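Local coordinates for protein Baccell_00875 (Bacteroides cellulosilyticus DSM 14838, PDB 5NO8) that probably acts as a polysaccharide lyase that removes the L-rhamnose caps linked to glucuronic acid on complex arabinogalactan proteins, at residues V86-R91 / Y105-I110. Numbering follows the deposited sequence.
Sequences VKREWR and YREGDI
Trp90 and Tyr105 make the tight end of this contact, an edge-to-face aromatic pair. CD1 of Trp90 comes down over the middle of the Tyr105 ring, 3.6 Å from Tyr105 CD1, with the five-membered ring inclined to the phenol by 54°. With Trp90 CG between the backbone N and the carbonyl carbon (chi1 67°), the indole is turned over the phenol. Both polar ends are satisfied, Trp90 NE1 by the carbonyl of Gly73 and Tyr105 OH by that of Thr37, while Ile112 and Leu74 pack around the pair. The principle illustrated is consistent with two sheets packed as in a beta-sandwich: strands 84-90 and 102-107 belong to different sheets, and residues 86-90 and 105-107, nearly antiparallel with axes 7.7 Å apart, meet through side chains without any backbone bond between them. Toward solvent, packing gives way to charge and water. Arg88, bent at chi2 and chi3, curls back so that NH1 forms a salt bridge with Glu107 OE1 at 3.1 Å, tilted from both group planes, and the guanidinium lays one face over Gly108 N at the type II' turn from Glu107 to Ile110. One water accepts from Arg88 NE and Glu89 N and donates to Glu107 OE1; a second joins Glu107 OE2 to Arg91 N. A leucine in place of Arg88 would probably leave the Glu107 carboxylate without its charged mate and the bridging water without the NE donor.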
# COMPACT_ATOMS: atom_id res chain seq x y z
N VAL A 86 -26.11 3.49 -22.26
CA VAL A 86 -26.78 4.01 -21.07
C VAL A 86 -26.18 3.38 -19.82
O VAL A 86 -26.13 2.17 -19.73
CB VAL A 86 -28.29 3.69 -21.08
CG1 VAL A 86 -28.95 4.29 -19.84
CG2 VAL A 86 -28.94 4.22 -22.35
N LYS A 87 -25.77 4.19 -18.86
CA LYS A 87 -25.38 3.68 -17.56
C LYS A 87 -26.61 3.54 -16.66
O LYS A 87 -27.43 4.49 -16.57
CB LYS A 87 -24.34 4.56 -16.87
CG LYS A 87 -23.99 4.04 -15.48
CD LYS A 87 -22.78 4.71 -14.87
CE LYS A 87 -22.58 4.23 -13.44
NZ LYS A 87 -21.43 4.88 -12.79
N ARG A 88 -26.72 2.37 -16.03
CA ARG A 88 -27.79 2.09 -15.06
C ARG A 88 -27.18 1.76 -13.71
O ARG A 88 -26.11 1.15 -13.62
CB ARG A 88 -28.63 0.91 -15.52
CG ARG A 88 -29.13 0.96 -16.95
CD ARG A 88 -30.14 2.05 -17.17
NE ARG A 88 -31.34 1.91 -16.31
CZ ARG A 88 -32.60 1.76 -16.72
NH1 ARG A 88 -33.56 1.67 -15.80
NH2 ARG A 88 -32.94 1.73 -18.01
N GLU A 89 -27.86 2.17 -12.64
CA GLU A 89 -27.45 1.85 -11.27
C GLU A 89 -28.67 1.16 -10.68
O GLU A 89 -29.77 1.72 -10.79
CB GLU A 89 -27.11 3.12 -10.48
CG GLU A 89 -25.97 3.93 -11.05
CD GLU A 89 -25.82 5.29 -10.38
OE1 GLU A 89 -26.65 6.19 -10.67
OE2 GLU A 89 -24.88 5.45 -9.58
N TRP A 90 -28.51 -0.04 -10.14
CA TRP A 90 -29.66 -0.69 -9.50
C TRP A 90 -29.72 -0.24 -8.06
O TRP A 90 -28.70 -0.17 -7.36
CB TRP A 90 -29.68 -2.22 -9.68
CG TRP A 90 -28.64 -3.08 -9.04
CD1 TRP A 90 -28.73 -3.71 -7.82
CD2 TRP A 90 -27.42 -3.53 -9.63
NE1 TRP A 90 -27.62 -4.48 -7.61
CE2 TRP A 90 -26.80 -4.39 -8.71
CE3 TRP A 90 -26.79 -3.28 -10.86
CZ2 TRP A 90 -25.55 -4.99 -8.96
CZ3 TRP A 90 -25.55 -3.89 -11.11
CH2 TRP A 90 -24.96 -4.72 -10.16
N ARG A 91 -30.93 0.13 -7.63
CA ARG A 91 -31.12 0.65 -6.28
C ARG A 91 -32.51 0.32 -5.73
O ARG A 91 -32.62 0.04 -4.56
CB ARG A 91 -30.92 2.18 -6.25
CG ARG A 91 -30.96 2.75 -4.83
CD ARG A 91 -30.68 4.24 -4.78
NE ARG A 91 -31.86 4.97 -5.18
CZ ARG A 91 -32.85 5.35 -4.36
NH1 ARG A 91 -32.81 5.14 -3.04
NH2 ARG A 91 -33.89 5.97 -4.89
N TYR A 105 -34.07 -6.87 -9.35
CA TYR A 105 -34.02 -5.54 -9.96
C TYR A 105 -34.15 -5.73 -11.44
O TYR A 105 -33.73 -6.76 -11.99
CB TYR A 105 -32.66 -4.83 -9.68
CG TYR A 105 -32.24 -4.77 -8.25
CD1 TYR A 105 -31.65 -5.88 -7.63
CD2 TYR A 105 -32.47 -3.63 -7.46
CE1 TYR A 105 -31.27 -5.85 -6.31
CE2 TYR A 105 -32.09 -3.59 -6.11
CZ TYR A 105 -31.52 -4.71 -5.53
OH TYR A 105 -31.12 -4.73 -4.21
N ARG A 106 -34.70 -4.73 -12.13
CA ARG A 106 -34.82 -4.75 -13.57
C ARG A 106 -34.47 -3.36 -14.07
O ARG A 106 -35.17 -2.39 -13.77
CB ARG A 106 -36.20 -5.19 -14.05
CG ARG A 106 -36.41 -5.20 -15.55
CD ARG A 106 -35.58 -6.26 -16.30
NE ARG A 106 -35.91 -6.20 -17.70
CZ ARG A 106 -36.89 -6.88 -18.30
NH1 ARG A 106 -37.59 -7.78 -17.66
NH2 ARG A 106 -37.11 -6.69 -19.60
N GLU A 107 -33.37 -3.29 -14.80
CA GLU A 107 -32.82 -2.02 -15.25
C GLU A 107 -32.66 -2.12 -16.75
O GLU A 107 -31.70 -2.74 -17.27
CB GLU A 107 -31.48 -1.74 -14.56
CG GLU A 107 -31.54 -1.66 -13.03
CD GLU A 107 -32.42 -0.55 -12.48
OE1 GLU A 107 -32.55 0.50 -13.15
OE2 GLU A 107 -32.95 -0.74 -11.35
N GLY A 108 -33.64 -1.55 -17.46
CA GLY A 108 -33.67 -1.68 -18.91
C GLY A 108 -33.87 -3.14 -19.26
O GLY A 108 -34.75 -3.82 -18.70
N ASP A 109 -33.04 -3.64 -20.17
CA ASP A 109 -33.08 -5.05 -20.57
C ASP A 109 -32.53 -6.01 -19.50
O ASP A 109 -32.69 -7.21 -19.64
CB ASP A 109 -32.23 -5.28 -21.83
CG ASP A 109 -32.78 -4.57 -23.05
OD1 ASP A 109 -34.02 -4.60 -23.24
OD2 ASP A 109 -31.97 -3.98 -23.81
N ILE A 110 -31.87 -5.49 -18.49
CA ILE A 110 -31.09 -6.34 -17.58
C ILE A 110 -31.83 -6.64 -16.29
O ILE A 110 -32.18 -5.75 -15.53
CB ILE A 110 -29.72 -5.73 -17.26
CG1 ILE A 110 -28.97 -5.38 -18.57
CG2 ILE A 110 -28.88 -6.69 -16.43
CD1 ILE A 110 -28.82 -6.56 -19.49
O HOH W 1 -30.52 2.80 -13.34
O HOH W 2 -33.08 0.89 -9.41